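Side-chain contacts in paenibacillus xanthan lyase (Paenibacillus, PDB 6F2P), which cleaves the polysaccharide xanthan, probably by the beta-elimination chemistry of family 8 polysaccharide lyases: residues A[279-282]-A[283-287]; A[365-368]-A[369-372]; A[386-389]-A[390-393]; A[425-428]-A[429-432]; A[578-581]-A[582-585]. One frame throughout, in Å; residues are numbered along the deposited sequence.

Interaction 1. Residues A[279-282]-A[283-287]; sequences MVRG and REISR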
loop_
_atom_site.group_PDB
_atom_site.type_symbol
_atom_site.label_atom_id
_atom_site.label_comp_id
_atom_site.label_asym_id
_atom_site.label_seq_id
_atom_site.Cartn_x
_atom_site.Cartn_y
_atom_site.Cartn_z
ATOM N N MET A 279 6.980 6.744 -13.016
ATOM C CA MET A 279 5.824 6.705 -12.140
ATOM C C MET A 279 6.149 7.175 -10.722
ATOM O O MET A 279 5.243 7.510 -9.963
ATOM C CB MET A 279 5.191 5.319 -12.130
ATOM C CG MET A 279 5.983 4.250 -11.399
ATOM S SD MET A 279 5.139 2.655 -11.504
ATOM C CE MET A 279 6.208 1.626 -10.493
ATOM N N VAL A 280 7.432 7.218 -10.364
ATOM C CA VAL A 280 7.817 7.763 -9.065
ATOM C C VAL A 280 8.460 9.139 -9.162
ATOM O O VAL A 280 9.020 9.621 -8.175
ATOM C CB VAL A 280 8.789 6.841 -8.274
ATOM C CG1 VAL A 280 8.178 5.458 -8.060
ATOM C CG2 VAL A 280 10.143 6.749 -8.963
ATOM N N ARG A 281 8.390 9.771 -10.333
ATOM C CA ARG A 281 9.056 11.054 -10.516
ATOM C C ARG A 281 8.094 12.239 -10.457
ATOM O O ARG A 281 8.490 13.386 -10.697
ATOM C CB ARG A 281 9.877 11.072 -11.808
ATOM C CG ARG A 281 10.947 10.004 -11.851
ATOM C CD ARG A 281 11.981 10.250 -12.935
ATOM N NE ARG A 281 11.393 10.503 -14.249
ATOM C CZ ARG A 281 11.452 11.674 -14.886
ATOM N NH1 ARG A 281 12.074 12.702 -14.329
ATOM N NH2 ARG A 281 10.892 11.821 -16.082
ATOM N N GLY A 282 6.843 11.961 -10.103
ATOM C CA GLY A 282 5.837 13.001 -9.965
ATOM C C GLY A 282 5.799 13.965 -11.134
ATOM O O GLY A 282 5.843 13.549 -12.302
ATOM N N ARG A 283 5.753 15.260 -10.825
ATOM C CA ARG A 283 5.598 16.274 -11.867
ATOM C C ARG A 283 6.814 16.388 -12.778
ATOM O O ARG A 283 6.752 17.030 -13.827
ATOM C CB ARG A 283 5.254 17.638 -11.268
ATOM C CG ARG A 283 6.414 18.386 -10.636
ATOM C CD ARG A 283 5.899 19.670 -9.997
ATOM N NE ARG A 283 6.993 20.525 -9.560
ATOM C CZ ARG A 283 7.471 20.561 -8.320
ATOM N NH1 ARG A 283 6.938 19.796 -7.379
ATOM N NH2 ARG A 283 8.481 21.371 -8.018
ATOM N N GLU A 284 7.909 15.739 -12.401
ATOM C CA GLU A 284 9.152 15.874 -13.149
ATOM C C GLU A 284 9.189 15.140 -14.479
ATOM O O GLU A 284 10.154 15.272 -15.233
ATOM C CB GLU A 284 10.332 15.486 -12.278
ATOM C CG GLU A 284 10.376 16.321 -11.026
ATOM C CD GLU A 284 11.677 16.171 -10.300
ATOM O OE1 GLU A 284 12.597 15.562 -10.892
ATOM O OE2 GLU A 284 11.780 16.661 -9.148
ATOM N N ILE A 285 8.133 14.397 -14.791
ATOM C CA ILE A 285 8.077 13.701 -16.070
ATOM C C ILE A 285 7.909 14.722 -17.177
ATOM O O ILE A 285 8.112 14.405 -18.348
ATOM C CB ILE A 285 6.932 12.669 -16.143
ATOM C CG1 ILE A 285 5.571 13.339 -15.921
ATOM C CG2 ILE A 285 7.159 11.551 -15.141
ATOM C CD1 ILE A 285 4.379 12.438 -16.249
ATOM N N SER A 286 7.550 15.948 -16.794
ATOM C CA SER A 286 7.359 17.037 -17.752
ATOM C C SER A 286 8.599 17.893 -17.985
ATOM O O SER A 286 8.502 18.943 -18.597
ATOM C CB SER A 286 6.207 17.946 -17.322
ATOM O OG SER A 286 6.546 18.687 -16.165
ATOM N N ARG A 287 9.758 17.458 -17.503
ATOM C CA ARG A 287 10.997 18.210 -17.731
ATOM C C ARG A 287 11.822 17.577 -18.842
ATOM O O ARG A 287 12.315 16.456 -18.699
ATOM C CB ARG A 287 11.812 18.331 -16.437
ATOM C CG ARG A 287 11.129 19.206 -15.416
ATOM C CD ARG A 287 11.794 19.180 -14.059
ATOM N NE ARG A 287 11.019 19.988 -13.117
ATOM C CZ ARG A 287 11.139 19.935 -11.792
ATOM N NH1 ARG A 287 12.015 19.112 -11.232
ATOM N NH2 ARG A 287 10.376 20.707 -11.028
HETATM O O HOH W 1 13.285 12.964 -11.808
HETATM O O HOH W 2 10.602 13.754 -18.432
#
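R281 folds its guanidinium back over I285 N, beside E284, at a short 3-10 turn, in the loop between strand 275-276 and helix 292-307 of the alpha-helical domain of this family 8 lyase. The turn is tied by E284 N to R281 O, at 3.0 Å, and a longer, weak bond from I285 N to G282 O follows it. G282 itself sits at positive phi. The R281 chain sets off beside its own backbone N (chi1 -59°) and bends at chi3 (-51°), which lays one face of the guanidinium over I285 N, with NH2 3.4 Å from I285 CA. NH1 meanwhile makes a weak hydrogen bond to E284 O, while NE is claimed by a salt bridge to D278. The carboxylate of E284 does not touch this group directly: its OE1 lies 4.5 Å from R281 NH1, with a water between them, and its OE2 forms a salt bridge with R287 NH1. The R283 guanidinium is held by Y229, E395 and E400. A second water, lying in the guanidinium plane of R281, accepts from R281 NH2 at 3.1 Å and donates to I285 O at 2.6 Å.

Interaction 2. Residues A[365-368]-A[369-372]; sequences KQFS and GMDR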
loop_
_atom_site.group_PDB
_atom_site.type_symbol
_atom_site.label_atom_id
_atom_site.label_comp_id
_atom_site.label_asym_id
_atom_site.label_seq_id
_atom_site.Cartn_x
_atom_site.Cartn_y
_atom_site.Cartn_z
ATOM N N LYS A 365 7.661 -6.292 -5.924
ATOM C CA LYS A 365 7.628 -5.438 -4.741
ATOM C C LYS A 365 6.417 -4.515 -4.715
ATOM O O LYS A 365 6.215 -3.721 -5.636
ATOM C CB LYS A 365 8.930 -4.636 -4.619
ATOM C CG LYS A 365 9.131 -3.962 -3.262
ATOM C CD LYS A 365 10.564 -3.480 -3.081
ATOM C CE LYS A 365 10.761 -2.773 -1.746
ATOM N NZ LYS A 365 10.463 -3.674 -0.591
ATOM N N GLN A 366 5.609 -4.627 -3.660
ATOM C CA GLN A 366 4.434 -3.773 -3.499
ATOM C C GLN A 366 4.749 -2.545 -2.653
ATOM O O GLN A 366 5.150 -2.672 -1.493
ATOM C CB GLN A 366 3.282 -4.533 -2.848
ATOM C CG GLN A 366 1.920 -3.871 -2.991
ATOM C CD GLN A 366 1.178 -4.344 -4.236
ATOM O OE1 GLN A 366 1.311 -5.498 -4.641
ATOM N NE2 GLN A 366 0.405 -3.452 -4.857
ATOM N N PHE A 367 4.545 -1.363 -3.230
ATOM C CA PHE A 367 4.776 -0.112 -2.524
ATOM C C PHE A 367 3.456 0.462 -2.032
ATOM O O PHE A 367 2.913 1.416 -2.602
ATOM C CB PHE A 367 5.521 0.870 -3.428
ATOM C CG PHE A 367 6.837 0.343 -3.918
ATOM C CD1 PHE A 367 7.987 0.517 -3.174
ATOM C CD2 PHE A 367 6.917 -0.361 -5.102
ATOM C CE1 PHE A 367 9.198 0.021 -3.613
ATOM C CE2 PHE A 367 8.126 -0.865 -5.548
ATOM C CZ PHE A 367 9.270 -0.674 -4.802
ATOM N N SER A 368 2.947 -0.132 -0.961
ATOM C CA SER A 368 1.633 0.204 -0.434
ATOM C C SER A 368 1.526 1.633 0.091
ATOM O O SER A 368 0.432 2.193 0.167
ATOM C CB SER A 368 1.274 -0.778 0.679
ATOM O OG SER A 368 1.085 -2.072 0.143
ATOM N N GLY A 369 2.659 2.213 0.472
ATOM C CA GLY A 369 2.677 3.564 1.001
ATOM C C GLY A 369 2.477 4.651 -0.047
ATOM O O GLY A 369 2.205 5.802 0.294
ATOM N N MET A 370 2.604 4.294 -1.322
ATOM C CA MET A 370 2.430 5.269 -2.387
ATOM C C MET A 370 1.657 4.721 -3.585
ATOM O O MET A 370 1.795 5.226 -4.702
ATOM C CB MET A 370 3.785 5.802 -2.840
ATOM C CG MET A 370 4.647 4.758 -3.500
ATOM S SD MET A 370 6.280 5.413 -3.850
ATOM C CE MET A 370 7.047 4.012 -4.636
ATOM N N ASP A 371 0.843 3.696 -3.351
ATOM C CA ASP A 371 0.039 3.082 -4.409
ATOM C C ASP A 371 0.830 2.762 -5.683
ATOM O O ASP A 371 0.440 3.168 -6.778
ATOM C CB ASP A 371 -1.173 3.958 -4.744
ATOM C CG ASP A 371 -2.158 4.073 -3.580
ATOM O OD1 ASP A 371 -2.055 3.273 -2.613
ATOM O OD2 ASP A 371 -3.038 4.968 -3.643
ATOM N N ARG A 372 1.943 2.050 -5.528
ATOM C CA ARG A 372 2.768 1.659 -6.671
ATOM C C ARG A 372 3.168 0.199 -6.557
ATOM O O ARG A 372 3.153 -0.379 -5.469
ATOM C CB ARG A 372 4.029 2.521 -6.766
ATOM C CG ARG A 372 3.770 3.992 -7.019
ATOM C CD ARG A 372 3.254 4.227 -8.430
ATOM N NE ARG A 372 3.287 5.643 -8.805
ATOM C CZ ARG A 372 2.260 6.478 -8.687
ATOM N NH1 ARG A 372 1.096 6.048 -8.202
ATOM N NH2 ARG A 372 2.394 7.746 -9.057
HETATM O O HOH W 3 0.510 -0.679 -3.963
HETATM O O HOH W 4 -1.225 4.156 -0.262
#
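The ring of F367 has R372 O at its edge, in the ring plane, while the M370 methyl comes up obliquely, CE standing 3.7 Å from F367 CG. A further aromatic, F270, meets the same ring at a tilt. A second flat group, the guanidinium of R372, holds D371 O close to its own plane through NH1, and its NE bonds to M279 O. M370 runs alongside F367, the two side chains pointing the same way; its extended chain beyond CG carries the methyl out to the ring. F367 CB is also 4.0 Å from R372 CB, since these two residues form an antiparallel hydrogen-bonded pair: F367 N gives to R372 O at 2.8 Å, and R372 N gives back to F367 O at 3.1 Å. F367 O takes a second bond from M370 N at 3.2 Å, and the two donors reach it from opposite faces of the carbonyl plane. This is a type I turn from F367 to M370 closed by a G1 beta bulge, in which D371 and R372 together face F367; D371 takes the left-handed backbone conformation (phi 48°) that glycine more often fills there. Replacing F367 by an alanine removes the ring beside the M370 methyl and would probably leave a gap between M370 and F270. The chemistry divides neatly: the backbone polar atoms of F367 are satisfied within the hairpin itself, the D371 carboxylate goes to S388 and R390, and the R372 guanidinium bonds both D371 O and M279 O, so the turn is both closed and anchored.

Interaction 3. Residues A[386-389]-A[390-393]; sequences MFSS and RIGN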
loop_
_atom_site.group_PDB
_atom_site.type_symbol
_atom_site.label_atom_id
_atom_site.label_comp_id
_atom_site.label_asym_id
_atom_site.label_seq_id
_atom_site.Cartn_x
_atom_site.Cartn_y
_atom_site.Cartn_z
ATOM N N MET A 386 -1.012 3.728 -9.584
ATOM C CA MET A 386 -2.386 3.848 -9.142
ATOM C C MET A 386 -2.572 5.089 -8.280
ATOM O O MET A 386 -1.605 5.775 -7.939
ATOM C CB MET A 386 -2.765 2.619 -8.312
ATOM C CG MET A 386 -2.580 1.302 -9.025
ATOM S SD MET A 386 -2.774 -0.120 -7.932
ATOM C CE MET A 386 -1.185 -0.149 -7.090
ATOM N N PHE A 387 -3.821 5.367 -7.923
ATOM C CA PHE A 387 -4.101 6.323 -6.866
ATOM C C PHE A 387 -5.374 5.948 -6.117
ATOM O O PHE A 387 -6.157 5.122 -6.580
ATOM C CB PHE A 387 -4.092 7.776 -7.375
ATOM C CG PHE A 387 -5.381 8.238 -8.002
ATOM C CD1 PHE A 387 -5.689 7.921 -9.316
ATOM C CD2 PHE A 387 -6.253 9.049 -7.296
ATOM C CE1 PHE A 387 -6.868 8.371 -9.903
ATOM C CE2 PHE A 387 -7.428 9.509 -7.879
ATOM C CZ PHE A 387 -7.731 9.166 -9.184
ATOM N N SER A 388 -5.546 6.528 -4.938
ATOM C CA SER A 388 -6.629 6.140 -4.051
ATOM C C SER A 388 -7.072 7.353 -3.265
ATOM O O SER A 388 -6.773 8.483 -3.635
ATOM C CB SER A 388 -6.139 5.073 -3.077
ATOM O OG SER A 388 -5.078 5.574 -2.276
ATOM N N SER A 389 -7.765 7.116 -2.161
ATOM C CA SER A 389 -8.127 8.197 -1.265
ATOM C C SER A 389 -6.940 8.584 -0.384
ATOM O O SER A 389 -7.047 9.492 0.442
ATOM C CB SER A 389 -9.303 7.783 -0.393
ATOM O OG SER A 389 -8.940 6.685 0.423
ATOM N N ARG A 390 -5.816 7.890 -0.556
ATOM C CA ARG A 390 -4.602 8.194 0.198
ATOM C C ARG A 390 -3.532 8.885 -0.657
ATOM O O ARG A 390 -2.682 9.616 -0.140
ATOM C CB ARG A 390 -3.998 6.922 0.773
ATOM C CG ARG A 390 -4.904 6.116 1.662
ATOM C CD ARG A 390 -4.215 4.812 2.027
ATOM N NE ARG A 390 -3.858 4.047 0.835
ATOM C CZ ARG A 390 -4.650 3.154 0.247
ATOM N NH1 ARG A 390 -5.860 2.894 0.735
ATOM N NH2 ARG A 390 -4.227 2.519 -0.836
ATOM N N ILE A 391 -3.580 8.633 -1.962
ATOM C CA ILE A 391 -2.549 9.079 -2.882
ATOM C C ILE A 391 -3.183 9.801 -4.061
ATOM O O ILE A 391 -4.127 9.286 -4.669
ATOM C CB ILE A 391 -1.760 7.879 -3.417
ATOM C CG1 ILE A 391 -0.958 7.219 -2.293
ATOM C CG2 ILE A 391 -0.855 8.298 -4.558
ATOM C CD1 ILE A 391 0.248 8.007 -1.851
ATOM N N GLY A 392 -2.653 10.982 -4.388
ATOM C CA GLY A 392 -3.201 11.812 -5.446
ATOM C C GLY A 392 -2.958 11.286 -6.851
ATOM O O GLY A 392 -1.965 10.596 -7.106
ATOM N N ASN A 393 -3.869 11.617 -7.767
ATOM C CA ASN A 393 -3.794 11.116 -9.135
ATOM C C ASN A 393 -2.494 11.510 -9.826
ATOM O O ASN A 393 -1.745 10.652 -10.285
ATOM C CB ASN A 393 -5.028 11.519 -9.965
ATOM C CG ASN A 393 -5.440 12.981 -9.771
ATOM O OD1 ASN A 393 -4.683 13.799 -9.242
ATOM N ND2 ASN A 393 -6.655 13.310 -10.216
#
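F387 turns one ring face onto N393, whose CB stands over the ring centre, 3.5 Å from the centroid, in a CH-pi contact. Both side chains leave the backbone with CG between N and the carbonyl carbon (chi1 83° for F387), and they run side by side in the same direction, the ring and the amide planes 49° apart. The edge of the same ring looks at I391 O, with F387 CD2 3.4 Å from it. The amide of N393 is fixed beyond the ring, ND2 by T447 O and OD1 by S450 N.

The S388 side chain swings its OG in over the backbone ahead of it. There it accepts from R390 N at 3.0 Å and, weakly, from I391 N at 3.4 Å, and it is also hydrogen-bonded to D371 OD2. The R390 chain bends back at chi3 and presents one face of its guanidinium to that hydroxyl, OG lying above the plane toward the rim. The guanidinium itself is engaged by D371 and S455. A backbone bond completes the loop: S388 N gives to I391 O at 3.1 Å.

A serine hydroxyl gripping the N-H two residues on is an ST turn, and here it shapes the chain reversal in the loop that follows strand 380-385 of the super-sandwich domain, with F387 on the outgoing arm packed against N393 on the returning one.

Interaction 4. Residues A[425-428]-A[429-432]; sequences HFWA and TVDN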
loop_
_atom_site.group_PDB
_atom_site.type_symbol
_atom_site.label_atom_id
_atom_site.label_comp_id
_atom_site.label_asym_id
_atom_site.label_seq_id
_atom_site.Cartn_x
_atom_site.Cartn_y
_atom_site.Cartn_z
ATOM N N HIS A 425 12.022 11.978 -26.043
ATOM C CA HIS A 425 10.810 12.770 -26.261
ATOM C C HIS A 425 9.510 11.984 -26.291
ATOM O O HIS A 425 8.530 12.445 -26.879
ATOM C CB HIS A 425 10.922 13.639 -27.515
ATOM C CG HIS A 425 12.169 14.459 -27.554
ATOM N ND1 HIS A 425 12.467 15.406 -26.598
ATOM C CD2 HIS A 425 13.219 14.446 -28.413
ATOM C CE1 HIS A 425 13.639 15.952 -26.871
ATOM N NE2 HIS A 425 14.112 15.387 -27.969
ATOM N N PHE A 426 9.495 10.817 -25.650
ATOM C CA PHE A 426 8.250 10.080 -25.438
ATOM C C PHE A 426 7.109 10.993 -24.941
ATOM O O PHE A 426 6.037 11.055 -25.552
ATOM C CB PHE A 426 8.458 8.911 -24.459
ATOM C CG PHE A 426 7.172 8.318 -23.946
ATOM C CD1 PHE A 426 6.535 7.309 -24.651
ATOM C CD2 PHE A 426 6.584 8.792 -22.776
ATOM C CE1 PHE A 426 5.351 6.784 -24.208
ATOM C CE2 PHE A 426 5.396 8.266 -22.324
ATOM C CZ PHE A 426 4.779 7.252 -23.040
ATOM N N TRP A 427 7.356 11.712 -23.848
ATOM C CA TRP A 427 6.308 12.487 -23.182
ATOM C C TRP A 427 5.781 13.695 -23.947
ATOM O O TRP A 427 4.666 14.148 -23.688
ATOM C CB TRP A 427 6.766 12.933 -21.790
ATOM C CG TRP A 427 6.753 11.825 -20.778
ATOM C CD1 TRP A 427 7.838 11.220 -20.213
ATOM C CD2 TRP A 427 5.602 11.175 -20.230
ATOM N NE1 TRP A 427 7.433 10.245 -19.332
ATOM C CE2 TRP A 427 6.066 10.195 -19.327
ATOM C CE3 TRP A 427 4.222 11.332 -20.409
ATOM C CZ2 TRP A 427 5.201 9.375 -18.604
ATOM C CZ3 TRP A 427 3.366 10.514 -19.693
ATOM C CH2 TRP A 427 3.860 9.548 -18.798
ATOM N N ALA A 428 6.570 14.223 -24.877
ATOM C CA ALA A 428 6.163 15.426 -25.601
ATOM C C ALA A 428 5.428 15.097 -26.893
ATOM O O ALA A 428 4.948 15.998 -27.581
ATOM C CB ALA A 428 7.366 16.327 -25.880
ATOM N N THR A 429 5.335 13.807 -27.210
ATOM C CA THR A 429 4.694 13.358 -28.449
ATOM C C THR A 429 3.521 12.407 -28.228
ATOM O O THR A 429 2.575 12.414 -29.014
ATOM C CB THR A 429 5.693 12.654 -29.379
ATOM O OG1 THR A 429 6.450 11.705 -28.620
ATOM C CG2 THR A 429 6.643 13.654 -30.019
ATOM N N VAL A 430 3.590 11.582 -27.178
ATOM C CA VAL A 430 2.554 10.578 -26.906
ATOM C C VAL A 430 1.171 11.208 -26.711
ATOM O O VAL A 430 1.051 12.348 -26.262
ATOM C CB VAL A 430 2.909 9.703 -25.666
ATOM C CG1 VAL A 430 2.757 10.498 -24.378
ATOM C CG2 VAL A 430 2.036 8.459 -25.609
ATOM N N ASP A 431 0.124 10.476 -27.072
ATOM C CA ASP A 431 -1.227 10.936 -26.795
ATOM C C ASP A 431 -1.529 10.733 -25.306
ATOM O O ASP A 431 -1.854 9.620 -24.873
ATOM C CB ASP A 431 -2.239 10.187 -27.659
ATOM C CG ASP A 431 -3.659 10.673 -27.438
ATOM O OD1 ASP A 431 -3.860 11.536 -26.548
ATOM O OD2 ASP A 431 -4.578 10.184 -28.144
ATOM N N ASN A 432 -1.428 11.811 -24.530
ATOM C CA ASN A 432 -1.646 11.744 -23.085
ATOM C C ASN A 432 -3.095 11.485 -22.687
ATOM O O ASN A 432 -3.404 11.376 -21.499
ATOM C CB ASN A 432 -1.135 13.011 -22.392
ATOM C CG ASN A 432 0.372 13.034 -22.269
ATOM O OD1 ASN A 432 1.062 13.647 -23.081
ATOM N ND2 ASN A 432 0.893 12.352 -21.255
HETATM O O HOH W 5 2.521 14.613 -25.571
#
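T429, V430 and F426 carry this contact, in and just beyond the short, weakly bonded helix around 426-428 in the super-sandwich domain. T429 OG1 comes in toward two successive carbonyls, 2.8 Å from H425 O and 3.2 Å from F426 O. The second of these also accepts backbone bonds, from V430 N at 3.0 Å and T429 N at 3.3 Å. V430 then lies over one face of the F426 ring in a CH-pi contact, its CB 4.2 Å from the centroid and displaced toward the rim, with CG2 3.9 Å from F426 CZ. With CG anti to the backbone N (chi1 166°), the phenyl is carried round so that CE2 also stands over the centre of the W427 ring system. A serine in place of F426 would probably cost V430 its ring contact and leave the W427 face without that phenyl edge carbon. W427 sends NE1 to D278. The outer edge of its indole meets N432, whose amide lies nearly coplanar with the ring system, 13° apart, with ND2 3.5 Å from W427 CZ3.

Interaction 5. Residues A[578-581]-A[582-585]; sequences GSWS and SLNS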
loop_
_atom_site.group_PDB
_atom_site.type_symbol
_atom_site.label_atom_id
_atom_site.label_comp_id
_atom_site.label_asym_id
_atom_site.label_seq_id
_atom_site.Cartn_x
_atom_site.Cartn_y
_atom_site.Cartn_z
ATOM N N GLY A 578 4.614 17.421 -31.176
ATOM C CA GLY A 578 4.294 18.240 -30.029
ATOM C C GLY A 578 5.594 18.754 -29.465
ATOM O O GLY A 578 6.681 18.364 -29.923
ATOM N N SER A 579 5.491 19.627 -28.474
ATOM C CA SER A 579 6.672 20.125 -27.792
ATOM C C SER A 579 6.473 20.028 -26.285
ATOM O O SER A 579 5.344 19.899 -25.795
ATOM C CB SER A 579 6.967 21.575 -28.202
ATOM O OG SER A 579 6.041 22.470 -27.619
ATOM N N TRP A 580 7.573 20.118 -25.550
ATOM C CA TRP A 580 7.537 20.037 -24.095
ATOM C C TRP A 580 6.745 21.156 -23.439
ATOM O O TRP A 580 6.336 21.032 -22.284
ATOM C CB TRP A 580 8.960 19.999 -23.551
ATOM C CG TRP A 580 9.589 18.696 -23.826
ATOM C CD1 TRP A 580 10.320 18.354 -24.920
ATOM C CD2 TRP A 580 9.509 17.527 -23.008
ATOM N NE1 TRP A 580 10.718 17.044 -24.828
ATOM C CE2 TRP A 580 10.228 16.514 -23.663
ATOM C CE3 TRP A 580 8.909 17.243 -21.776
ATOM C CZ2 TRP A 580 10.367 15.240 -23.125
ATOM C CZ3 TRP A 580 9.043 15.984 -21.254
ATOM C CH2 TRP A 580 9.765 14.996 -21.924
ATOM N N SER A 581 6.536 22.244 -24.179
ATOM C CA SER A 581 5.830 23.413 -23.670
ATOM C C SER A 581 4.424 23.070 -23.222
ATOM O O SER A 581 3.908 23.656 -22.269
ATOM C CB SER A 581 5.783 24.504 -24.731
ATOM O OG SER A 581 7.023 25.182 -24.780
ATOM N N SER A 582 3.814 22.118 -23.923
ATOM C CA SER A 582 2.493 21.615 -23.573
ATOM C C SER A 582 2.501 20.953 -22.195
ATOM O O SER A 582 1.524 21.039 -21.447
ATOM C CB SER A 582 2.024 20.609 -24.617
ATOM O OG SER A 582 1.982 21.199 -25.901
ATOM N N LEU A 583 3.606 20.301 -21.852
ATOM C CA LEU A 583 3.685 19.620 -20.565
ATOM C C LEU A 583 4.198 20.549 -19.483
ATOM O O LEU A 583 3.777 20.460 -18.319
ATOM C CB LEU A 583 4.582 18.385 -20.641
ATOM C CG LEU A 583 4.069 17.188 -21.435
ATOM C CD1 LEU A 583 4.335 17.363 -22.935
ATOM C CD2 LEU A 583 4.707 15.913 -20.910
ATOM N N ASN A 584 5.106 21.444 -19.874
ATOM C CA ASN A 584 5.780 22.314 -18.918
ATOM C C ASN A 584 6.038 23.690 -19.497
ATOM O O ASN A 584 6.828 23.836 -20.424
ATOM C CB ASN A 584 7.108 21.690 -18.472
ATOM C CG ASN A 584 7.592 22.252 -17.163
ATOM O OD1 ASN A 584 7.443 23.441 -16.897
ATOM N ND2 ASN A 584 8.164 21.403 -16.329
ATOM N N SER A 585 5.378 24.697 -18.945
ATOM C CA SER A 585 5.549 26.051 -19.447
ATOM C C SER A 585 6.032 26.974 -18.342
ATOM O O SER A 585 5.877 28.189 -18.424
ATOM C CB SER A 585 4.254 26.577 -20.071
ATOM O OG SER A 585 3.174 26.516 -19.157
HETATM O O HOH W 6 2.848 20.762 -28.133
HETATM O O HOH W 7 1.915 24.499 -20.835
#
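W580 and L583 meet through the backbone first: W580 O accepts from L583 N at 2.9 Å and from N584 N at 2.7 Å. Just before it, S579 O takes S582 N at 3.3 Å, and S581 CA offers a C-H to N584 O at 3.4 Å. Together these wind the chain into a tight turn. The side chains add a looser layer: L583 CD2 comes obliquely to the indole, 4.4 Å from W580 CZ3, placed there by chi1 (-70°) and chi2 (82°) together. Two waters bridge the turn: one accepts from S579 N and lies close to S582 OG, while the other donates to S581 O at 2.6 Å and meets S585 OG.

What positions this shell lies beyond it. W580 NE1 is hydrogen-bonded to H425 ND1, and the ring of H288 also meets the indole; S581 OG is held by S592, and N584 ND2 by E400. The turn sits in the loop joining the antiparallel neighbours 566-578 and 595-607, with W580 and L583 leaning on W427 of helix 426-429.

The five contacts form two neighbourhoods with interaction 1 touching both. Interactions 2 and 3, centres 11 Å apart, are joined by the salt bridge D371 OD1 to R390 NH2 at 2.9 Å; interactions 4 and 5, centres 10 Å apart, by H425 ND1 to W580 NE1 at 3.0 Å. Interaction 1, in the alpha-helical domain, reaches one pair through M279 O to R372 NE at 2.9 Å and the other where I285 O lies 3.4 Å from W580 CZ3, so it ties that domain to the super-sandwich. In family 8 lyases the catalytic cleft lies between these domains. A bound methylpentanediol, probably from the crystallisation liquor, comes within about 4 Å of the S389 side chain.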